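Local coordinates for protein disulfide isomerase (Pseudomonas aeruginosa, PDB 4N30) that probably acts as a thiol-disulfide oxidoreductase of the DsbA subfamily, a thioredoxin-fold protein thought to introduce disulfide bonds into other proteins, at residues K70-R75 / G201-T206. Residues are numbered along the deposited sequence; the frame is centred on the assembly and turned at random. Where two conformers were deposited one is given.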
# COMPACT_ATOMS: atom_id res chain seq x y z
N LYS A 70 1.58 -9.40 -4.34
CA LYS A 70 2.89 -9.45 -4.88
C LYS A 70 2.95 -9.28 -6.42
O LYS A 70 3.76 -8.54 -6.94
CB LYS A 70 3.56 -10.80 -4.43
CG LYS A 70 4.96 -10.98 -5.06
CD LYS A 70 5.67 -12.20 -4.52
CE LYS A 70 7.02 -12.29 -5.13
NZ LYS A 70 7.98 -13.31 -4.57
N VAL A 71 2.06 -9.94 -7.14
CA VAL A 71 2.15 -9.76 -8.60
C VAL A 71 1.46 -8.46 -9.04
O VAL A 71 1.78 -7.87 -10.04
CB VAL A 71 1.60 -11.00 -9.34
CG1 VAL A 71 0.15 -11.24 -8.96
CG2 VAL A 71 1.73 -10.88 -10.85
N TYR A 72 0.47 -8.01 -8.29
CA TYR A 72 -0.31 -6.86 -8.77
C TYR A 72 0.35 -5.56 -8.48
O TYR A 72 0.24 -4.61 -9.32
CB TYR A 72 -1.71 -6.87 -8.04
CG TYR A 72 -2.65 -5.86 -8.55
CD1 TYR A 72 -3.11 -5.92 -9.91
CD2 TYR A 72 -3.14 -4.88 -7.74
CE1 TYR A 72 -4.00 -4.96 -10.39
CE2 TYR A 72 -4.09 -3.96 -8.22
CZ TYR A 72 -4.49 -4.03 -9.54
OH TYR A 72 -5.40 -3.04 -9.95
N THR A 73 1.06 -5.43 -7.34
CA THR A 73 1.53 -4.10 -6.98
C THR A 73 2.51 -3.49 -8.06
O THR A 73 2.33 -2.35 -8.42
CB THR A 73 2.16 -4.15 -5.59
OG1 THR A 73 1.17 -4.54 -4.61
CG2 THR A 73 2.65 -2.79 -5.14
N PRO A 74 3.52 -4.22 -8.55
CA PRO A 74 4.39 -3.64 -9.56
C PRO A 74 3.63 -3.26 -10.83
O PRO A 74 3.95 -2.26 -11.52
CB PRO A 74 5.45 -4.70 -9.81
CG PRO A 74 5.07 -5.92 -9.03
CD PRO A 74 3.94 -5.59 -8.12
N ARG A 75 2.60 -4.02 -11.18
CA ARG A 75 1.85 -3.79 -12.43
C ARG A 75 1.02 -2.52 -12.21
O ARG A 75 0.94 -1.65 -13.12
CB ARG A 75 0.92 -4.95 -12.78
CG ARG A 75 1.67 -6.24 -13.00
CD ARG A 75 0.71 -7.35 -13.32
NE ARG A 75 1.46 -8.53 -13.64
CZ ARG A 75 0.87 -9.66 -14.00
NH1 ARG A 75 -0.47 -9.72 -14.13
NH2 ARG A 75 1.63 -10.70 -14.26
N GLY A 201 -10.09 -6.99 -5.80
CA GLY A 201 -9.28 -7.83 -6.74
C GLY A 201 -8.27 -7.04 -7.52
O GLY A 201 -7.99 -5.83 -7.30
N MET A 202 -7.57 -7.83 -8.34
CA MET A 202 -6.52 -7.36 -9.24
C MET A 202 -7.09 -6.64 -10.44
O MET A 202 -7.00 -7.14 -11.60
CB MET A 202 -5.52 -8.46 -9.64
CG MET A 202 -4.84 -9.07 -8.40
SD MET A 202 -3.65 -10.37 -8.89
CE MET A 202 -4.67 -11.46 -9.79
N ALA A 203 -7.58 -5.42 -10.25
CA ALA A 203 -8.27 -4.69 -11.33
C ALA A 203 -7.32 -4.44 -12.50
O ALA A 203 -6.28 -3.79 -12.33
CB ALA A 203 -8.78 -3.37 -10.76
N ASP A 204 -7.78 -4.81 -13.71
CA ASP A 204 -7.07 -4.62 -14.95
C ASP A 204 -7.34 -3.24 -15.52
O ASP A 204 -8.00 -2.40 -14.89
CB ASP A 204 -7.39 -5.70 -16.02
CG ASP A 204 -8.78 -5.73 -16.44
OD1 ASP A 204 -9.51 -4.75 -16.40
OD2 ASP A 204 -9.31 -6.82 -16.80
N GLU A 205 -6.70 -2.87 -16.61
CA GLU A 205 -6.83 -1.48 -17.05
C GLU A 205 -8.26 -1.14 -17.36
O GLU A 205 -8.64 0.01 -17.11
CB GLU A 205 -5.93 -1.15 -18.23
CG GLU A 205 -6.22 -1.90 -19.50
CD GLU A 205 -5.19 -1.64 -20.62
OE1 GLU A 205 -4.25 -0.76 -20.48
OE2 GLU A 205 -5.36 -2.30 -21.68
N THR A 206 -9.06 -2.07 -17.90
CA THR A 206 -10.44 -1.78 -18.27
C THR A 206 -11.26 -1.43 -17.01
O THR A 206 -12.14 -0.56 -16.97
CB THR A 206 -11.07 -2.92 -19.00
OG1 THR A 206 -10.18 -3.21 -20.09
CG2 THR A 206 -12.51 -2.58 -19.44
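Tyr72 reaches from its helix to the backbone of Ala203, a worked example of how one tyrosine can tie a helix to a loop with both its hydroxyl and its ring. The polar part is a single hydrogen bond: Tyr72 OH donates to Ala203 O at 2.6 Å. The hydroxyl lies in the carbonyl plane and meets a lone pair, with a C=O...donor angle of 123°, while the carbonyl oxygen itself sits at the ring edge. The bond ties the backbone carbonyl of the residue just before Asp204, the N-cap of helix 205-216, to helix 67-81.

The aromatic part comes from Met202, whose backbone lies over one ring face. Its CA stands 3.8 Å from the centroid of the Tyr72 ring, 18° off the normal, a CH-pi contact displaced toward the rim. The sulfur approaches obliquely, with Met202 SD 5.4 Å from the same centroid, as a Met-aromatic contact. Met202 is also the centre of an inverse gamma turn, closed by a weak bond from Ala203 N to Gly201 O, and this tight bend is consistent with Met202 CA lying over the ring face while Ala203 O lies at its edge.

Apolar contacts complete the join. With CG anti to the backbone N (chi1 -173°), the tyrosine side chain extends toward the loop and runs past Met202 in the opposite direction; Met202 CB packs 3.5 Å from Tyr72 CD1. A further touch, of Met202 SD on Val71 CG1, belongs to one of two modelled conformers of Val71 and is therefore doubtful.

Leu186 of strand 185-190 touches both Tyr72 and Ala203, and Pro184 packs on Tyr72 and Met202. The contact thus joins helix 67-81, at whose N-terminal end lies a probable thioredoxin-type CxxC, to the connection between edge strand 196-200 and helix 205-216.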